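PDB 3U66: putative type VI secretion protein from Escherichia coli, which probably forms part of the inner-membrane-anchored core of the type VI secretion machinery, here represented by its all-helical cytoplasmic domain. Local coordinates for residues Ile6-Ala9 and Glu10-Phe13; Tyr36-Ala39 and Cys40-Lys44; Tyr65-Cys68 and Ala69-Glu73; Trp108-Ile111 and Arg112-Leu115. All blocks are in the same frame, centred on the assembly; numbering follows the deposited sequence.

Contact 1: Ile6-Ala9 and Glu10-Phe13; sequences ISRA and EQIF
The carbonyl oxygen of A9 is approached by two successive amides of the next turn. F13 N donates to A9 O over 3.3 Å with an N-H...O angle of 151°, and I12 N adds a weak, more bent bond to the same oxygen. Two residues earlier, Q11 N donates to S7 O at 2.9 Å, a helical bond that starts next to the first modelled residue, I6. The ring of F13 hangs beside the A9 carbonyl, with CD2 3.4 Å from A9 O in an oblique approach. Its CG stands opposite the carbonyl carbon (chi1 -70°), which leaves the ring projecting outward from the helix. On the exposed side, R8 and Q11 run alongside one another in the same direction; R8 CG comes 4.0 Å from Q11 OE1, and the guanidinium and amide planes are almost perpendicular, 86° apart. The extended chain of E10 passes the carbonyl of I6, and its OE1 forms a salt bridge with R130. The start of helix 7-24 is thereby pinned to helix 122-133, where A9 also meets A123. F13 reaches M63 and F67 of helix 57-76, while I12 and F13 both rest on A46 of helix 32-52.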
ATOM      1  N   ILE A   6      15.483   4.160  -1.728  1.00 74.03           N
ATOM      2  CA  ILE A   6      16.583   3.669  -0.906  1.00 73.51           C
ATOM      3  C   ILE A   6      16.367   2.208  -0.417  1.00 76.65           C
ATOM      4  O   ILE A   6      15.246   1.685  -0.481  1.00 76.42           O
ATOM      5  CB  ILE A   6      16.972   4.707   0.191  1.00 76.51           C
ATOM      6  CG1 ILE A   6      18.426   5.224  -0.001  1.00 77.19           C
ATOM      7  CG2 ILE A   6      16.618   4.270   1.617  1.00 76.57           C
ATOM      8  CD1 ILE A   6      19.473   4.971   1.163  1.00 84.40           C
ATOM      9  N   SER A   7      17.457   1.556   0.034  1.00 71.65           N
ATOM     10  CA  SER A   7      17.453   0.176   0.521  1.00 70.34           C
ATOM     11  C   SER A   7      17.225   0.136   2.026  1.00 72.66           C
ATOM     12  O   SER A   7      16.623  -0.822   2.527  1.00 72.16           O
ATOM     13  CB  SER A   7      18.760  -0.524   0.162  1.00 72.62           C
ATOM     14  OG  SER A   7      19.870   0.085   0.798  1.00 78.15           O
ATOM     15  N   ARG A   8      17.701   1.183   2.745  1.00 67.50           N
ATOM     16  CA  ARG A   8      17.528   1.321   4.197  1.00 66.62           C
ATOM     17  C   ARG A   8      16.034   1.369   4.514  1.00 67.12           C
ATOM     18  O   ARG A   8      15.609   0.796   5.503  1.00 66.63           O
ATOM     19  CB  ARG A   8      18.249   2.570   4.743  1.00 67.33           C
ATOM     20  CG  ARG A   8      18.931   2.334   6.090  1.00 80.00           C
ATOM     21  CD  ARG A   8      19.961   3.415   6.405  1.00 94.66           C
ATOM     22  NE  ARG A   8      21.262   2.862   6.805  1.00104.25           N
ATOM     23  CZ  ARG A   8      22.423   3.134   6.210  1.00117.54           C
ATOM     24  NH1 ARG A   8      22.467   3.960   5.169  1.00102.90           N
ATOM     25  NH2 ARG A   8      23.549   2.586   6.650  1.00102.78           N
ATOM     26  N   ALA A   9      15.246   1.995   3.626  1.00 61.79           N
ATOM     27  CA  ALA A   9      13.787   2.112   3.684  1.00 60.84           C
ATOM     28  C   ALA A   9      13.113   0.748   3.464  1.00 62.08           C
ATOM     29  O   ALA A   9      12.198   0.392   4.212  1.00 60.93           O
ATOM     30  CB  ALA A   9      13.309   3.105   2.637  1.00 61.35           C
ATOM     31  N   GLU A  10      13.574  -0.010   2.448  1.00 57.91           N
ATOM     32  CA  GLU A  10      13.068  -1.352   2.138  1.00 57.39           C
ATOM     33  C   GLU A  10      13.343  -2.306   3.307  1.00 61.43           C
ATOM     34  O   GLU A  10      12.463  -3.085   3.679  1.00 61.51           O
ATOM     35  CB  GLU A  10      13.655  -1.888   0.821  1.00 58.47           C
ATOM     36  CG  GLU A  10      13.033  -1.273  -0.421  1.00 63.71           C
ATOM     37  CD  GLU A  10      13.285  -2.056  -1.695  1.00 70.99           C
ATOM     38  OE1 GLU A  10      12.425  -2.882  -2.070  1.00 70.66           O
ATOM     39  OE2 GLU A  10      14.345  -1.840  -2.321  1.00 52.84           O
ATOM     40  N   GLN A  11      14.538  -2.182   3.919  1.00 57.55           N
ATOM     41  CA  GLN A  11      15.017  -2.910   5.099  1.00 57.02           C
ATOM     42  C   GLN A  11      14.022  -2.766   6.271  1.00 59.88           C
ATOM     43  O   GLN A  11      13.805  -3.733   7.004  1.00 59.99           O
ATOM     44  CB  GLN A  11      16.351  -2.293   5.547  1.00 58.59           C
ATOM     45  CG  GLN A  11      17.605  -3.122   5.359  1.00 76.60           C
ATOM     46  CD  GLN A  11      18.816  -2.478   6.034  1.00 96.02           C
ATOM     47  OE1 GLN A  11      18.715  -1.548   6.864  1.00 89.32           O
ATOM     48  NE2 GLN A  11      20.002  -2.977   5.708  1.00 86.14           N
ATOM     49  N   ILE A  12      13.479  -1.535   6.476  1.00 55.02           N
ATOM     50  CA  ILE A  12      12.520  -1.184   7.537  1.00 54.17           C
ATOM     51  C   ILE A  12      11.158  -1.871   7.294  1.00 55.72           C
ATOM     52  O   ILE A  12      10.537  -2.351   8.246  1.00 55.85           O
ATOM     53  CB  ILE A  12      12.307   0.366   7.650  1.00 57.63           C
ATOM     54  CG1 ILE A  12      13.577   1.233   7.495  1.00 58.43           C
ATOM     55  CG2 ILE A  12      11.506   0.756   8.872  1.00 58.90           C
ATOM     56  CD1 ILE A  12      14.636   1.209   8.603  1.00 67.97           C
ATOM     57  N   PHE A  13      10.673  -1.862   6.038  1.00 49.52           N
ATOM     58  CA  PHE A  13       9.363  -2.400   5.696  1.00 48.38           C
ATOM     59  C   PHE A  13       9.315  -3.872   5.321  1.00 52.89           C
ATOM     60  O   PHE A  13       8.217  -4.424   5.290  1.00 52.39           O
ATOM     61  CB  PHE A  13       8.675  -1.531   4.630  1.00 49.59           C
ATOM     62  CG  PHE A  13       8.220  -0.163   5.087  1.00 50.11           C
ATOM     63  CD1 PHE A  13       7.123  -0.022   5.933  1.00 52.13           C
ATOM     64  CD2 PHE A  13       8.863   0.986   4.640  1.00 51.01           C
ATOM     65  CE1 PHE A  13       6.701   1.244   6.346  1.00 52.86           C
ATOM     66  CE2 PHE A  13       8.447   2.250   5.060  1.00 53.11           C
ATOM     67  CZ  PHE A  13       7.372   2.371   5.915  1.00 51.53           C
TER

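Contact 2: Tyr36-Ala39 and Cys40-Lys44; sequences YRRA and CQLVK
Four consecutive alpha-helical bonds join Y36-A39 to C40-K44, from C40 N to Y36 O at 2.9 Å through to V43 N, which meets A39 O at 3.1 Å. Among the side chains, Y36 and C40 make a Cys sulfur-aromatic contact one turn apart. The sulfur SG of C40 lies 4.4 Å from the centroid of the Y36 ring, 41° off the ring normal, and therefore approaches it obliquely; the carbon it comes nearest is Y36 CE2, at 3.7 Å. Two torsions bring them together: Y36 carries its ring opposite its own backbone N (chi1 -167°), whereas C40 turns SG to the side of its backbone N (chi1 -83°). This pair lies on the part of helix 32-52 that faces the short helices 87-90 and 93-98 of the helical bundle, where the Y36 ring packs edge-to-face with W88 and both residues touch H96. A second i to i+4 pair, R38 and L42, lies side by side, with R38 CD 4.2 Å from L42 CD1. The arginine, bent at chi2 and chi3, thus meets the leucine through its CD methylene, and both side chains touch M19 of helix 7-24.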
ATOM      1  N   TYR A  36      -3.502  -7.572  14.947  1.00 68.97           N
ATOM      2  CA  TYR A  36      -3.639  -6.113  15.000  1.00 68.18           C
ATOM      3  C   TYR A  36      -2.560  -5.476  15.885  1.00 69.07           C
ATOM      4  O   TYR A  36      -2.057  -4.399  15.560  1.00 68.15           O
ATOM      5  CB  TYR A  36      -5.040  -5.722  15.511  1.00 70.31           C
ATOM      6  CG  TYR A  36      -5.390  -4.264  15.299  1.00 73.38           C
ATOM      7  CD1 TYR A  36      -5.980  -3.831  14.114  1.00 75.56           C
ATOM      8  CD2 TYR A  36      -5.160  -3.318  16.294  1.00 74.47           C
ATOM      9  CE1 TYR A  36      -6.317  -2.493  13.917  1.00 76.51           C
ATOM     10  CE2 TYR A  36      -5.485  -1.973  16.108  1.00 75.58           C
ATOM     11  CZ  TYR A  36      -6.063  -1.566  14.915  1.00 84.03           C
ATOM     12  OH  TYR A  36      -6.384  -0.239  14.731  1.00 86.69           O
ATOM     13  N   ARG A  37      -2.211  -6.151  16.974  1.00 64.40           N
ATOM     14  CA  ARG A  37      -1.227  -5.713  17.939  1.00 63.97           C
ATOM     15  C   ARG A  37       0.147  -5.768  17.331  1.00 65.08           C
ATOM     16  O   ARG A  37       0.888  -4.809  17.458  1.00 63.81           O
ATOM     17  CB  ARG A  37      -1.277  -6.622  19.162  1.00 66.74           C
ATOM     18  CG  ARG A  37      -2.467  -6.393  20.065  1.00 64.94           C
ATOM     19  CD  ARG A  37      -2.245  -7.157  21.339  1.00 68.57           C
ATOM     20  NE  ARG A  37      -1.919  -6.289  22.469  1.00 75.89           N
ATOM     21  CZ  ARG A  37      -0.707  -5.784  22.712  1.00 86.86           C
ATOM     22  NH1 ARG A  37       0.294  -6.004  21.873  1.00 71.89           N
ATOM     23  NH2 ARG A  37      -0.501  -5.048  23.793  1.00 69.00           N
ATOM     24  N   ARG A  38       0.500  -6.884  16.672  1.00 61.49           N
ATOM     25  CA  ARG A  38       1.767  -7.089  15.967  1.00 61.11           C
ATOM     26  C   ARG A  38       1.880  -6.062  14.851  1.00 64.40           C
ATOM     27  O   ARG A  38       2.925  -5.427  14.733  1.00 64.39           O
ATOM     28  CB  ARG A  38       1.848  -8.514  15.410  1.00 62.70           C
ATOM     29  CG  ARG A  38       3.253  -9.111  15.442  1.00 74.69           C
ATOM     30  CD  ARG A  38       3.888  -9.226  14.066  1.00 81.65           C
ATOM     31  NE  ARG A  38       3.274 -10.292  13.272  1.00 86.14           N
ATOM     32  CZ  ARG A  38       3.849 -10.889  12.233  1.00 98.24           C
ATOM     33  NH1 ARG A  38       5.076 -10.541  11.852  1.00 80.90           N
ATOM     34  NH2 ARG A  38       3.208 -11.838  11.567  1.00 83.33           N
ATOM     35  N   ALA A  39       0.776  -5.836  14.100  1.00 60.46           N
ATOM     36  CA  ALA A  39       0.675  -4.836  13.033  1.00 60.54           C
ATOM     37  C   ALA A  39       1.044  -3.457  13.573  1.00 66.95           C
ATOM     38  O   ALA A  39       1.915  -2.809  13.002  1.00 67.02           O
ATOM     39  CB  ALA A  39      -0.736  -4.811  12.467  1.00 60.97           C
ATOM     40  N   CYS A  40       0.414  -3.040  14.695  1.00 65.02           N
ATOM     41  CA  CYS A  40       0.643  -1.774  15.394  1.00 65.56           C
ATOM     42  C   CYS A  40       2.119  -1.577  15.753  1.00 69.15           C
ATOM     43  O   CYS A  40       2.687  -0.524  15.444  1.00 68.81           O
ATOM     44  CB  CYS A  40      -0.240  -1.693  16.633  1.00 66.63           C
ATOM     45  SG  CYS A  40      -1.932  -1.135  16.312  1.00 70.99           S
ATOM     46  N   GLN A  41       2.741  -2.606  16.381  1.00 64.87           N
ATOM     47  CA  GLN A  41       4.145  -2.603  16.806  1.00 64.51           C
ATOM     48  C   GLN A  41       5.096  -2.459  15.623  1.00 67.71           C
ATOM     49  O   GLN A  41       6.110  -1.770  15.728  1.00 67.09           O
ATOM     50  CB  GLN A  41       4.499  -3.856  17.639  1.00 65.90           C
ATOM     51  CG  GLN A  41       3.706  -4.038  18.943  1.00 78.68           C
ATOM     52  CD  GLN A  41       3.502  -2.771  19.749  1.00 97.12           C
ATOM     53  OE1 GLN A  41       4.451  -2.138  20.234  1.00 89.28           O
ATOM     54  NE2 GLN A  41       2.247  -2.376  19.910  1.00 92.49           N
ATOM     55  N   LEU A  42       4.743  -3.088  14.493  1.00 63.21           N
ATOM     56  CA  LEU A  42       5.497  -3.032  13.248  1.00 62.60           C
ATOM     57  C   LEU A  42       5.497  -1.608  12.643  1.00 65.05           C
ATOM     58  O   LEU A  42       6.549  -1.112  12.219  1.00 64.93           O
ATOM     59  CB  LEU A  42       4.920  -4.055  12.271  1.00 62.62           C
ATOM     60  CG  LEU A  42       5.948  -5.038  11.721  1.00 67.07           C
ATOM     61  CD1 LEU A  42       5.287  -6.352  11.417  1.00 67.02           C
ATOM     62  CD2 LEU A  42       6.649  -4.487  10.392  1.00 70.74           C
ATOM     63  N   VAL A  43       4.319  -0.946  12.653  1.00 59.72           N
ATOM     64  CA  VAL A  43       4.130   0.426  12.176  1.00 58.78           C
ATOM     65  C   VAL A  43       4.942   1.378  13.069  1.00 61.97           C
ATOM     66  O   VAL A  43       5.659   2.227  12.547  1.00 61.10           O
ATOM     67  CB  VAL A  43       2.623   0.800  12.111  1.00 62.48           C
ATOM     68  CG1 VAL A  43       2.413   2.271  11.768  1.00 62.36           C
ATOM     69  CG2 VAL A  43       1.874  -0.086  11.118  1.00 62.17           C
ATOM     70  N   LYS A  44       4.861   1.199  14.409  1.00 58.91           N
ATOM     71  CA  LYS A  44       5.590   2.011  15.389  1.00 58.90           C
ATOM     72  C   LYS A  44       7.108   1.826  15.251  1.00 62.95           C
ATOM     73  O   LYS A  44       7.849   2.801  15.364  1.00 61.18           O
ATOM     74  CB  LYS A  44       5.123   1.702  16.821  1.00 61.45           C
ATOM     75  CG  LYS A  44       3.714   2.197  17.154  1.00 70.04           C
ATOM     76  CD  LYS A  44       3.554   2.542  18.635  1.00 75.57           C
ATOM     77  CE  LYS A  44       3.289   1.353  19.524  1.00 82.68           C
ATOM     78  NZ  LYS A  44       3.490   1.701  20.955  1.00 87.97           N
TER

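Contact 3: Tyr65-Cys68 and Ala69-Glu73; sequences YAFC and ALLDE
F67, C68 and A69 carry most of the contact between Y65-C68 and A69-E73. F67 meets L71 one turn on: the two side chains lie alongside each other and point the same way, L71 CD2 reaching F67 CE2 at 3.8 Å and CZ at 4.2 Å, oblique to the ring. Both residues place CG opposite their own backbone N (chi1 -174° in F67, -172° in L71), and these matching torsions keep ring and isobutyl group running together. The same two residues are joined through the backbone, L71 N bonding to F67 O at 2.9 Å.

C68 takes part through its carbonyl, which receives D72 N at 2.9 Å. The D72 carboxylate itself is bound outside this helix, by OD1 to L93 N and by OD2 to Q94 N, so that a buried acid grips the first two amides of helix 93-98. A69 is tied to the preceding turn by its N, which bonds to Y65 O at 2.9 Å, while its CB lies near the carbonyl oxygens of Y65 and A66. The small side chain is consistent with the close approach of helix 103-115, where A69 and Y65 both touch A103.

L70 and A66 turn to T131 of helix 122-133, and L71 also packs against M19, V20 and L23 of helix 7-24. With every touching residue buried and neighbouring helices on several sides, this is the middle of a central helix in a helical bundle, the fold of the cytoplasmic TssL domain.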
ATOM      1  N   TYR A  65       1.817   5.603   5.620  1.00 49.85           N
ATOM      2  CA  TYR A  65       0.428   5.703   5.181  1.00 49.72           C
ATOM      3  C   TYR A  65       0.129   4.581   4.187  1.00 53.57           C
ATOM      4  O   TYR A  65      -0.816   3.820   4.397  1.00 52.06           O
ATOM      5  CB  TYR A  65       0.146   7.077   4.544  1.00 51.17           C
ATOM      6  CG  TYR A  65      -1.317   7.317   4.242  1.00 52.55           C
ATOM      7  CD1 TYR A  65      -1.855   7.002   3.000  1.00 54.90           C
ATOM      8  CD2 TYR A  65      -2.162   7.879   5.198  1.00 52.68           C
ATOM      9  CE1 TYR A  65      -3.205   7.199   2.724  1.00 56.71           C
ATOM     10  CE2 TYR A  65      -3.511   8.090   4.931  1.00 53.30           C
ATOM     11  CZ  TYR A  65      -4.031   7.739   3.696  1.00 62.72           C
ATOM     12  OH  TYR A  65      -5.360   7.927   3.423  1.00 66.09           O
ATOM     13  N   ALA A  66       0.976   4.462   3.132  1.00 50.77           N
ATOM     14  CA  ALA A  66       0.868   3.441   2.088  1.00 50.02           C
ATOM     15  C   ALA A  66       0.902   2.060   2.703  1.00 51.13           C
ATOM     16  O   ALA A  66       0.092   1.223   2.321  1.00 50.56           O
ATOM     17  CB  ALA A  66       1.990   3.597   1.072  1.00 51.17           C
ATOM     18  N   PHE A  67       1.777   1.846   3.701  1.00 46.64           N
ATOM     19  CA  PHE A  67       1.861   0.563   4.405  1.00 46.89           C
ATOM     20  C   PHE A  67       0.604   0.241   5.211  1.00 52.76           C
ATOM     21  O   PHE A  67       0.167  -0.915   5.185  1.00 52.81           O
ATOM     22  CB  PHE A  67       3.107   0.475   5.298  1.00 48.41           C
ATOM     23  CG  PHE A  67       3.281  -0.887   5.914  1.00 49.61           C
ATOM     24  CD1 PHE A  67       3.872  -1.919   5.197  1.00 52.64           C
ATOM     25  CD2 PHE A  67       2.843  -1.144   7.206  1.00 51.99           C
ATOM     26  CE1 PHE A  67       4.015  -3.182   5.762  1.00 53.21           C
ATOM     27  CE2 PHE A  67       2.984  -2.411   7.768  1.00 54.71           C
ATOM     28  CZ  PHE A  67       3.568  -3.418   7.040  1.00 52.45           C
ATOM     29  N   CYS A  68       0.057   1.240   5.958  1.00 49.79           N
ATOM     30  CA  CYS A  68      -1.164   1.095   6.754  1.00 49.44           C
ATOM     31  C   CYS A  68      -2.318   0.723   5.830  1.00 51.66           C
ATOM     32  O   CYS A  68      -3.015  -0.251   6.087  1.00 50.06           O
ATOM     33  CB  CYS A  68      -1.465   2.367   7.541  1.00 50.16           C
ATOM     34  SG  CYS A  68      -0.525   2.531   9.081  1.00 54.04           S
ATOM     35  N   ALA A  69      -2.461   1.461   4.717  1.00 49.33           N
ATOM     36  CA  ALA A  69      -3.466   1.252   3.673  1.00 49.67           C
ATOM     37  C   ALA A  69      -3.313  -0.122   3.010  1.00 56.17           C
ATOM     38  O   ALA A  69      -4.326  -0.754   2.694  1.00 57.23           O
ATOM     39  CB  ALA A  69      -3.359   2.348   2.629  1.00 50.29           C
ATOM     40  N   LEU A  70      -2.056  -0.587   2.824  1.00 52.68           N
ATOM     41  CA  LEU A  70      -1.749  -1.890   2.229  1.00 52.74           C
ATOM     42  C   LEU A  70      -2.180  -3.026   3.174  1.00 58.05           C
ATOM     43  O   LEU A  70      -2.955  -3.905   2.775  1.00 58.18           O
ATOM     44  CB  LEU A  70      -0.248  -1.982   1.817  1.00 52.52           C
ATOM     45  CG  LEU A  70       0.360  -3.347   1.429  1.00 56.14           C
ATOM     46  CD1 LEU A  70      -0.298  -3.947   0.187  1.00 55.91           C
ATOM     47  CD2 LEU A  70       1.855  -3.237   1.244  1.00 57.21           C
ATOM     48  N   LEU A  71      -1.710  -2.973   4.431  1.00 55.33           N
ATOM     49  CA  LEU A  71      -2.014  -3.945   5.482  1.00 55.31           C
ATOM     50  C   LEU A  71      -3.509  -4.011   5.833  1.00 60.66           C
ATOM     51  O   LEU A  71      -4.034  -5.113   5.948  1.00 60.34           O
ATOM     52  CB  LEU A  71      -1.158  -3.656   6.723  1.00 55.26           C
ATOM     53  CG  LEU A  71      -1.177  -4.651   7.884  1.00 59.93           C
ATOM     54  CD1 LEU A  71      -1.010  -6.102   7.420  1.00 60.21           C
ATOM     55  CD2 LEU A  71      -0.101  -4.304   8.863  1.00 62.52           C
ATOM     56  N   ASP A  72      -4.195  -2.851   5.962  1.00 58.82           N
ATOM     57  CA  ASP A  72      -5.639  -2.785   6.239  1.00 59.34           C
ATOM     58  C   ASP A  72      -6.447  -3.469   5.136  1.00 65.89           C
ATOM     59  O   ASP A  72      -7.337  -4.259   5.446  1.00 65.69           O
ATOM     60  CB  ASP A  72      -6.122  -1.330   6.394  1.00 60.73           C
ATOM     61  CG  ASP A  72      -5.773  -0.645   7.702  1.00 65.62           C
ATOM     62  OD1 ASP A  72      -5.663  -1.342   8.728  1.00 65.77           O
ATOM     63  OD2 ASP A  72      -5.669   0.591   7.706  1.00 68.87           O
ATOM     64  N   GLU A  73      -6.128  -3.177   3.856  1.00 64.05           N
ATOM     65  CA  GLU A  73      -6.809  -3.754   2.696  1.00 64.65           C
ATOM     66  C   GLU A  73      -6.642  -5.275   2.585  1.00 70.87           C
ATOM     67  O   GLU A  73      -7.623  -5.952   2.290  1.00 70.81           O
ATOM     68  CB  GLU A  73      -6.384  -3.061   1.395  1.00 65.73           C
ATOM     69  CG  GLU A  73      -7.356  -3.290   0.251  1.00 71.45           C
ATOM     70  CD  GLU A  73      -6.761  -3.053  -1.117  1.00 81.61           C
ATOM     71  OE1 GLU A  73      -6.016  -3.928  -1.616  1.00 73.48           O
ATOM     72  OE2 GLU A  73      -7.035  -1.975  -1.685  1.00 70.27           O
TER

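Contact 4: Trp108-Ile111 and Arg112-Leu115; sequences WERI and REQL
Backbone hydrogen bonds give W108-I111 and R112-L115 their common frame. R112 N donates to W108 O at 3.2 Å and E113 N to E109 O at 3.3 Å, both i to i+4. I111 O then takes two amides, L115 N at 3.1 Å and, more weakly, Q114 N, while the bond from Q114 N to R110 O is also weak; the alpha-helical pattern is thus less regular at its C-terminal end.

The charged side chains lie near one another without pairing. E109 and E113 cross at an angle, their carboxylate planes 55° apart, and E109 OE2 remains 5.0 Å from E113 OE1. E113 turns its CG in between its own backbone N and carbonyl carbon (chi1 44°), which folds the chain back over the preceding turn. R110 NE is likewise 5.0 Å from E113 OE2, a separation at which any attraction is probably modest and may offset some of the repulsion between the two acids. R110 instead makes a cation-pi contact with Y65, and R112 NE forms a salt bridge with E146.

Apolar and aromatic packing occupies the buried side. Within 108-111, I111 CD1 lies 4.1 Å above one face of the W108 indole, displaced toward its rim. The indole NE1 is satisfied by T137 O, and the ring meets Y140 edge-to-face. W108 and I111 touch V151 of helix 148-157, which the R112 side chain also reaches, and I111 meets L128 of helix 122-133. Buried apolar residues on one side and exposed acids on another mark the final turns of an amphipathic helix in this helical bundle.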
ATOM      1  N   TRP A 108      -4.283   6.900  -3.719  1.00 55.79           N
ATOM      2  CA  TRP A 108      -4.195   7.097  -5.166  1.00 55.12           C
ATOM      3  C   TRP A 108      -4.013   8.579  -5.470  1.00 60.97           C
ATOM      4  O   TRP A 108      -3.228   8.930  -6.340  1.00 60.75           O
ATOM      5  CB  TRP A 108      -5.443   6.545  -5.879  1.00 52.88           C
ATOM      6  CG  TRP A 108      -5.355   5.076  -6.135  1.00 53.18           C
ATOM      7  CD1 TRP A 108      -6.085   4.095  -5.531  1.00 55.84           C
ATOM      8  CD2 TRP A 108      -4.399   4.402  -6.966  1.00 52.76           C
ATOM      9  NE1 TRP A 108      -5.674   2.858  -5.968  1.00 54.74           N
ATOM     10  CE2 TRP A 108      -4.633   3.019  -6.844  1.00 56.33           C
ATOM     11  CE3 TRP A 108      -3.361   4.843  -7.803  1.00 54.20           C
ATOM     12  CZ2 TRP A 108      -3.864   2.065  -7.517  1.00 55.65           C
ATOM     13  CZ3 TRP A 108      -2.625   3.898  -8.500  1.00 55.59           C
ATOM     14  CH2 TRP A 108      -2.886   2.529  -8.364  1.00 56.27           C
ATOM     15  N   GLU A 109      -4.725   9.439  -4.721  1.00 59.66           N
ATOM     16  CA  GLU A 109      -4.678  10.901  -4.799  1.00 60.62           C
ATOM     17  C   GLU A 109      -3.253  11.346  -4.400  1.00 65.83           C
ATOM     18  O   GLU A 109      -2.677  12.226  -5.045  1.00 66.00           O
ATOM     19  CB  GLU A 109      -5.722  11.480  -3.822  1.00 62.17           C
ATOM     20  CG  GLU A 109      -6.184  12.897  -4.107  1.00 75.75           C
ATOM     21  CD  GLU A 109      -7.229  13.448  -3.151  1.00100.61           C
ATOM     22  OE1 GLU A 109      -7.577  12.756  -2.164  1.00 88.23           O
ATOM     23  OE2 GLU A 109      -7.701  14.584  -3.391  1.00 98.49           O
ATOM     24  N   ARG A 110      -2.678  10.668  -3.388  1.00 62.22           N
ATOM     25  CA  ARG A 110      -1.350  10.892  -2.842  1.00 62.00           C
ATOM     26  C   ARG A 110      -0.244  10.442  -3.794  1.00 65.68           C
ATOM     27  O   ARG A 110       0.803  11.074  -3.827  1.00 65.57           O
ATOM     28  CB  ARG A 110      -1.233  10.195  -1.478  1.00 62.32           C
ATOM     29  CG  ARG A 110       0.062  10.438  -0.730  1.00 75.27           C
ATOM     30  CD  ARG A 110       0.029  11.599   0.247  1.00 90.07           C
ATOM     31  NE  ARG A 110      -0.994  11.419   1.285  1.00103.50           N
ATOM     32  CZ  ARG A 110      -0.769  11.101   2.560  1.00116.21           C
ATOM     33  NH1 ARG A 110       0.471  10.932   2.992  1.00101.96           N
ATOM     34  NH2 ARG A 110      -1.773  10.967   3.401  1.00102.69           N
ATOM     35  N   ILE A 111      -0.455   9.361  -4.559  1.00 61.94           N
ATOM     36  CA  ILE A 111       0.510   8.869  -5.560  1.00 61.77           C
ATOM     37  C   ILE A 111       0.644   9.878  -6.715  1.00 67.39           C
ATOM     38  O   ILE A 111       1.759  10.181  -7.146  1.00 67.29           O
ATOM     39  CB  ILE A 111       0.189   7.414  -6.049  1.00 64.20           C
ATOM     40  CG1 ILE A 111       0.435   6.374  -4.922  1.00 63.78           C
ATOM     41  CG2 ILE A 111       1.008   7.030  -7.316  1.00 64.58           C
ATOM     42  CD1 ILE A 111      -0.294   5.039  -5.073  1.00 68.14           C
ATOM     43  N   ARG A 112      -0.499  10.438  -7.153  1.00 64.82           N
ATOM     44  CA  ARG A 112      -0.591  11.425  -8.231  1.00 64.69           C
ATOM     45  C   ARG A 112       0.108  12.737  -7.901  1.00 68.28           C
ATOM     46  O   ARG A 112       0.799  13.271  -8.769  1.00 68.30           O
ATOM     47  CB  ARG A 112      -2.046  11.671  -8.645  1.00 64.78           C
ATOM     48  CG  ARG A 112      -2.760  10.415  -9.140  1.00 75.61           C
ATOM     49  CD  ARG A 112      -3.587  10.634 -10.389  1.00 89.16           C
ATOM     50  NE  ARG A 112      -4.339  11.888 -10.374  1.00101.66           N
ATOM     51  CZ  ARG A 112      -5.552  12.033  -9.850  1.00120.21           C
ATOM     52  NH1 ARG A 112      -6.162  11.000  -9.278  1.00107.84           N
ATOM     53  NH2 ARG A 112      -6.158  13.209  -9.888  1.00111.35           N
ATOM     54  N   GLU A 113      -0.046  13.246  -6.661  1.00 64.10           N
ATOM     55  CA  GLU A 113       0.630  14.485  -6.263  1.00 64.04           C
ATOM     56  C   GLU A 113       2.141  14.321  -6.100  1.00 66.74           C
ATOM     57  O   GLU A 113       2.880  15.301  -6.195  1.00 66.17           O
ATOM     58  CB  GLU A 113      -0.052  15.242  -5.103  1.00 65.50           C
ATOM     59  CG  GLU A 113      -0.509  14.389  -3.939  1.00 77.24           C
ATOM     60  CD  GLU A 113      -1.800  14.870  -3.301  1.00106.01           C
ATOM     61  OE1 GLU A 113      -2.785  15.100  -4.043  1.00104.96           O
ATOM     62  OE2 GLU A 113      -1.838  14.982  -2.054  1.00101.55           O
ATOM     63  N   GLN A 114       2.596  13.069  -5.913  1.00 62.98           N
ATOM     64  CA  GLN A 114       4.016  12.718  -5.843  1.00 62.09           C
ATOM     65  C   GLN A 114       4.577  12.733  -7.265  1.00 66.13           C
ATOM     66  O   GLN A 114       5.722  13.141  -7.465  1.00 66.37           O
ATOM     67  CB  GLN A 114       4.223  11.339  -5.190  1.00 62.63           C
ATOM     68  CG  GLN A 114       4.147  11.348  -3.666  1.00 56.06           C
ATOM     69  CD  GLN A 114       5.282  12.099  -3.004  1.00 62.78           C
ATOM     70  OE1 GLN A 114       6.469  11.844  -3.229  1.00 49.27           O
ATOM     71  NE2 GLN A 114       4.937  13.050  -2.160  1.00 60.59           N
ATOM     72  N   LEU A 115       3.756  12.321  -8.252  1.00 62.64           N
ATOM     73  CA  LEU A 115       4.121  12.311  -9.673  1.00 62.72           C
ATOM     74  C   LEU A 115       4.189  13.719 -10.274  1.00 68.68           C
ATOM     75  O   LEU A 115       4.897  13.923 -11.264  1.00 68.91           O
ATOM     76  CB  LEU A 115       3.185  11.407 -10.499  1.00 62.36           C
ATOM     77  CG  LEU A 115       3.315   9.891 -10.284  1.00 66.09           C
ATOM     78  CD1 LEU A 115       2.321   9.148 -11.116  1.00 65.90           C
ATOM     79  CD2 LEU A 115       4.718   9.385 -10.599  1.00 67.48           C
TER

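How the contacts relate
From the N terminus the contacts follow in series, none nesting or crossing, and each spans adjacent turns of a single helix rather than closing a long loop. Contact 1 opens helix 7-24, contact 2 lies on the next helix, 32-52, and contact 3 on helix 57-76, which touches all the others: F13 CE1 of contact 1 reaches F67 CB at 3.8 Å, A39 CB of contact 2 meets L71 CD2 at 3.7 Å, and Y65 touches R110 of contact 4. Contacts 2 and 4, whose centres are about 26 Å apart, lie on opposite sides of the chain's centre, and helix 57-76 bridges them in the bundle.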